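Local coordinates for protein potential RNA-dependent RNA polymerase (Human picobirnavirus, PDB 5I62) that catalyses template-directed RNA synthesis from ribonucleoside triphosphates and probably serves both transcription and genome replication of a double-stranded RNA virus, at residues K138-G143 with S148-V153; Y168-M171 with R176-S179. All coordinates share one frame; numbering follows the deposited sequence.

Contact 1 (K138-G143 with S148-V153)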
loop_
_atom_site.group_PDB
_atom_site.type_symbol
_atom_site.label_atom_id
_atom_site.label_comp_id
_atom_site.label_asym_id
_atom_site.label_seq_id
_atom_site.Cartn_x
_atom_site.Cartn_y
_atom_site.Cartn_z
ATOM N N LYS A 138 3.325 -4.673 -17.149
ATOM C CA LYS A 138 2.873 -5.830 -17.907
ATOM C C LYS A 138 3.679 -7.074 -17.552
ATOM O O LYS A 138 3.491 -8.136 -18.163
ATOM C CB LYS A 138 2.868 -5.507 -19.401
ATOM C CG LYS A 138 1.785 -4.441 -19.645
ATOM C CD LYS A 138 1.583 -4.061 -21.091
ATOM C CE LYS A 138 2.745 -3.273 -21.629
ATOM N NZ LYS A 138 2.948 -1.983 -20.911
ATOM N N SER A 139 4.526 -6.974 -16.535
ATOM C CA SER A 139 5.097 -8.116 -15.842
ATOM C C SER A 139 4.131 -8.761 -14.860
ATOM O O SER A 139 4.366 -9.907 -14.444
ATOM C CB SER A 139 6.326 -7.683 -15.045
ATOM O OG SER A 139 6.746 -8.716 -14.175
ATOM N N THR A 140 3.070 -8.066 -14.460
ATOM C CA THR A 140 2.245 -8.614 -13.405
ATOM C C THR A 140 1.286 -9.667 -13.968
ATOM O O THR A 140 1.098 -9.812 -15.185
ATOM C CB THR A 140 1.505 -7.505 -12.642
ATOM O OG1 THR A 140 0.464 -6.933 -13.445
ATOM C CG2 THR A 140 2.468 -6.397 -12.269
ATOM N N ASN A 141 0.726 -10.443 -13.050
ATOM C CA ASN A 141 -0.200 -11.498 -13.413
ATOM C C ASN A 141 -1.477 -10.896 -13.992
ATOM O O ASN A 141 -2.018 -9.919 -13.468
ATOM C CB ASN A 141 -0.500 -12.354 -12.190
ATOM C CG ASN A 141 -1.299 -13.579 -12.525
ATOM O OD1 ASN A 141 -2.496 -13.495 -12.770
ATOM N ND2 ASN A 141 -0.643 -14.737 -12.527
ATOM N N SER A 142 -1.944 -11.467 -15.100
ATOM C CA SER A 142 -3.121 -10.956 -15.791
ATOM C C SER A 142 -4.424 -11.329 -15.103
ATOM O O SER A 142 -5.493 -10.932 -15.579
ATOM C CB SER A 142 -3.146 -11.472 -17.241
ATOM O OG SER A 142 -3.342 -12.882 -17.259
ATOM N N GLY A 143 -4.363 -12.091 -14.017
ATOM C CA GLY A 143 -5.553 -12.568 -13.363
ATOM C C GLY A 143 -6.472 -13.338 -14.305
ATOM O O GLY A 143 -6.056 -13.963 -15.296
ATOM N N SER A 148 -1.784 -15.317 -16.723
ATOM C CA SER A 148 -0.444 -15.277 -17.286
ATOM C C SER A 148 0.163 -13.915 -17.002
ATOM O O SER A 148 -0.421 -13.081 -16.301
ATOM C CB SER A 148 -0.450 -15.541 -18.798
ATOM O OG SER A 148 -1.330 -16.594 -19.114
ATOM N N LYS A 149 1.347 -13.684 -17.558
ATOM C CA LYS A 149 1.894 -12.337 -17.567
ATOM C C LYS A 149 1.085 -11.475 -18.526
ATOM O O LYS A 149 0.763 -11.906 -19.638
ATOM C CB LYS A 149 3.367 -12.355 -17.964
ATOM C CG LYS A 149 4.313 -12.666 -16.794
ATOM C CD LYS A 149 5.601 -13.326 -17.239
ATOM C CE LYS A 149 6.016 -12.863 -18.618
ATOM N NZ LYS A 149 6.126 -11.372 -18.785
ATOM N N ARG A 150 0.736 -10.267 -18.070
ATOM C CA ARG A 150 -0.040 -9.332 -18.876
ATOM C C ARG A 150 0.529 -9.193 -20.280
ATOM O O ARG A 150 -0.219 -9.166 -21.270
ATOM C CB ARG A 150 -0.061 -7.970 -18.193
ATOM C CG ARG A 150 -1.007 -7.897 -17.019
ATOM C CD ARG A 150 -0.765 -6.620 -16.236
ATOM N NE ARG A 150 -1.784 -6.414 -15.216
ATOM C CZ ARG A 150 -1.809 -5.371 -14.387
ATOM N NH1 ARG A 150 -0.867 -4.446 -14.456
ATOM N NH2 ARG A 150 -2.777 -5.260 -13.494
ATOM N N LYS A 151 1.857 -9.086 -20.374
ATOM C CA LYS A 151 2.521 -8.857 -21.651
ATOM C C LYS A 151 2.086 -9.890 -22.686
ATOM O O LYS A 151 1.870 -9.561 -23.858
ATOM C CB LYS A 151 4.030 -8.897 -21.419
ATOM C CG LYS A 151 4.896 -8.400 -22.548
ATOM C CD LYS A 151 6.357 -8.553 -22.147
ATOM C CE LYS A 151 7.215 -7.485 -22.805
ATOM N NZ LYS A 151 8.290 -8.068 -23.660
ATOM N N ALA A 152 1.890 -11.135 -22.242
ATOM C CA ALA A 152 1.576 -12.250 -23.122
ATOM C C ALA A 152 0.150 -12.219 -23.660
ATOM O O ALA A 152 -0.136 -12.896 -24.650
ATOM C CB ALA A 152 1.804 -13.560 -22.377
ATOM N N VAL A 153 -0.767 -11.487 -23.027
ATOM C CA VAL A 153 -2.186 -11.637 -23.328
ATOM C C VAL A 153 -2.844 -10.323 -23.736
ATOM O O VAL A 153 -4.070 -10.256 -23.836
ATOM C CB VAL A 153 -2.935 -12.295 -22.153
ATOM C CG1 VAL A 153 -2.432 -13.724 -21.928
ATOM C CG2 VAL A 153 -2.805 -11.427 -20.848
HETATM O O HOH W 1 -4.127 -7.957 -14.007
#
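Arg150 reaches across Thr140 with its chain extended from CG to NE, and Thr140 lies over one face of its guanidinium. Thr140 OG1 comes within 2.9 Å of Arg150 NE, but the N-H points poorly toward it, so this is packing over a face and not a hydrogen bond. The hydroxyl gets there because OG1 sits between the backbone N and the carbonyl carbon (chi1 72°). In the guanidinium plane, Arg150 NE instead donates to a water (3.1 Å) that also lies within hydrogen-bonding distance of Asn141 O; NH1 bonds Lys137 O.

Ser142 turns its OG inward in the same way (chi1 67°), and OG accepts from Ser148 N at 2.9 Å with a fairly straight N-H (162°). The backbone N of Ser142 also faces Ser148 O, but their 2.5 Å separation is doubtfully short and carries little weight. Ser142 CB rests on Val153 CG2 (3.6 Å). Asn141 folds its own OD1 onto Gly143 N, forming an Asx turn.

Where the chain leads into helix 150-157, Arg150 N donates to Thr140 O (2.9 Å) and Lys151 N to Lys138 O (2.9 Å), so the preceding loop supplies acceptors for both backbone N-H groups. This loop follows helix 129-135, to whose Val133 O Lys138 NZ is bonded; Phe208 of helix 208-228 packs against Ser142, Arg150 and Val153.

Contact 2 (Y168-M171 with R176-S179)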
loop_
_atom_site.group_PDB
_atom_site.type_symbol
_atom_site.label_atom_id
_atom_site.label_comp_id
_atom_site.label_asym_id
_atom_site.label_seq_id
_atom_site.Cartn_x
_atom_site.Cartn_y
_atom_site.Cartn_z
ATOM N N TYR A 168 -22.650 -11.108 -11.170
ATOM C CA TYR A 168 -21.588 -11.537 -12.075
ATOM C C TYR A 168 -20.865 -10.349 -12.688
ATOM O O TYR A 168 -21.471 -9.320 -12.976
ATOM C CB TYR A 168 -22.137 -12.415 -13.204
ATOM C CG TYR A 168 -22.814 -13.660 -12.710
ATOM C CD1 TYR A 168 -22.065 -14.760 -12.299
ATOM C CD2 TYR A 168 -24.196 -13.725 -12.600
ATOM C CE1 TYR A 168 -22.681 -15.915 -11.824
ATOM C CE2 TYR A 168 -24.821 -14.872 -12.128
ATOM C CZ TYR A 168 -24.055 -15.960 -11.744
ATOM O OH TYR A 168 -24.673 -17.094 -11.274
ATOM N N CYS A 169 -19.570 -10.516 -12.919
ATOM C CA CYS A 169 -18.767 -9.536 -13.633
ATOM C C CYS A 169 -18.615 -10.023 -15.071
ATOM O O CYS A 169 -17.934 -11.020 -15.320
ATOM C CB CYS A 169 -17.411 -9.359 -12.960
ATOM S SG CYS A 169 -16.278 -8.231 -13.823
ATOM N N VAL A 170 -19.258 -9.345 -16.012
ATOM C CA VAL A 170 -19.133 -9.714 -17.418
ATOM C C VAL A 170 -17.899 -9.037 -17.995
ATOM O O VAL A 170 -17.681 -7.844 -17.781
ATOM C CB VAL A 170 -20.399 -9.332 -18.197
ATOM C CG1 VAL A 170 -20.210 -9.598 -19.692
ATOM C CG2 VAL A 170 -21.615 -10.089 -17.642
ATOM N N MET A 171 -17.075 -9.803 -18.714
ATOM C CA MET A 171 -15.880 -9.271 -19.373
ATOM C C MET A 171 -15.904 -9.685 -20.839
ATOM O O MET A 171 -15.675 -10.857 -21.160
ATOM C CB MET A 171 -14.608 -9.758 -18.692
ATOM C CG MET A 171 -14.608 -9.540 -17.181
ATOM S SD MET A 171 -12.975 -9.674 -16.459
ATOM C CE MET A 171 -12.444 -11.305 -17.053
ATOM N N ARG A 176 -14.365 -12.502 -27.134
ATOM C CA ARG A 176 -14.716 -13.504 -26.141
ATOM C C ARG A 176 -15.585 -12.872 -25.054
ATOM O O ARG A 176 -15.436 -11.696 -24.740
ATOM C CB ARG A 176 -13.467 -14.092 -25.482
ATOM C CG ARG A 176 -12.565 -14.901 -26.393
ATOM C CD ARG A 176 -11.566 -14.014 -27.132
ATOM N NE ARG A 176 -10.318 -14.725 -27.424
ATOM C CZ ARG A 176 -9.296 -14.186 -28.076
ATOM N NH1 ARG A 176 -9.380 -12.933 -28.511
ATOM N NH2 ARG A 176 -8.189 -14.895 -28.293
ATOM N N GLU A 177 -16.481 -13.660 -24.469
ATOM C CA GLU A 177 -17.157 -13.267 -23.235
ATOM C C GLU A 177 -16.717 -14.204 -22.122
ATOM O O GLU A 177 -16.955 -15.415 -22.191
ATOM C CB GLU A 177 -18.679 -13.277 -23.345
ATOM C CG GLU A 177 -19.286 -13.060 -21.947
ATOM C CD GLU A 177 -20.763 -12.713 -21.936
ATOM O OE1 GLU A 177 -21.327 -12.333 -22.992
ATOM O OE2 GLU A 177 -21.360 -12.824 -20.845
ATOM N N TRP A 178 -16.053 -13.648 -21.117
ATOM C CA TRP A 178 -15.668 -14.375 -19.914
ATOM C C TRP A 178 -16.498 -13.887 -18.731
ATOM O O TRP A 178 -17.135 -12.834 -18.774
ATOM C CB TRP A 178 -14.181 -14.185 -19.593
ATOM C CG TRP A 178 -13.202 -14.564 -20.670
ATOM C CD1 TRP A 178 -12.648 -13.740 -21.614
ATOM C CD2 TRP A 178 -12.631 -15.859 -20.890
ATOM N NE1 TRP A 178 -11.771 -14.449 -22.414
ATOM C CE2 TRP A 178 -11.745 -15.750 -21.988
ATOM C CE3 TRP A 178 -12.782 -17.102 -20.267
ATOM C CZ2 TRP A 178 -11.002 -16.831 -22.459
ATOM C CZ3 TRP A 178 -12.051 -18.183 -20.751
ATOM C CH2 TRP A 178 -11.175 -18.037 -21.837
ATOM N N SER A 179 -16.480 -14.662 -17.658
ATOM C CA SER A 179 -17.015 -14.209 -16.386
ATOM C C SER A 179 -15.823 -13.857 -15.499
ATOM O O SER A 179 -14.891 -14.658 -15.372
ATOM C CB SER A 179 -17.904 -15.278 -15.745
ATOM O OG SER A 179 -18.827 -14.696 -14.825
HETATM O O HOH W 2 -18.476 -13.151 -12.568
#
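Met171 and Trp178 form an antiparallel hydrogen-bonded pair, each satisfying the other's backbone. Met171 N donates to Trp178 O at 3.0 Å, and Trp178 N returns a bond to Met171 O at 2.8 Å; the N-H angles of 163° and 168° show both to be nearly straight. Val170 and Ser179 make the adjacent non-hydrogen-bonded pair, and the two short segments run at 158° to one another, close to antiparallel.

Carbonyl oxygens receive additional CA-H...O contacts. Ser179 CA lies 3.5 Å from Cys169 O, while Glu177 CA approaches Met171 O, which thus has a weak second partner beside its N-H donor.

Near Tyr168 a water links the strands: it accepts from Cys169 N (2.9 Å) and is hydrogen-bonded to Ser179 OG (2.8 Å). Ser179 OG is directed there by a first torsion that sets it opposite its own N. The same water lies in the plane of the Tyr168 ring, at its edge. Cys169 also shares backbone hydrogen bonding with Gly180, the next residue of the partner strand.

Side chains add lighter contacts. Val170 CG1 meets Glu177 OE2 at 3.6 Å, the two chains crossing on the face that also carries Ser179. On the other face, Met171 CE touches Trp178 CB (4.2 Å). The side chain of Arg176 leads away from the partner segment, and its NH1 bonds Asn174 O in the hairpin turn.

The two segments belong to a beta hairpin of strands 168-173 and 176-189 in a mixed sheet. Strand 160-165 pairs along the far edge of 168-173, with a backbone link between Val170 and Tyr163, whereas helix 5-11 lies against Tyr168 and Ser179 through Tyr11.

Contacts 1 and 2 follow one another along the chain: residues 138-153 close before 168-179 begin. Their centres are about 18 Å apart and their nearest atoms about 7 Å, so they do not touch. Helix 150-157, part of which belongs to contact 1, leads into strand 160-165, the partner of strand 168-173 in contact 2. The short loop inside contact 1 also approaches the hairpin: Ser144 meets Met171, Pro145 meets Trp178, and Tyr146 meets both Arg176 and Val153. Contact 1 is a surface contact and contact 2 is partly buried; their centres lie about 21 and 28 Å from the centre of the chain.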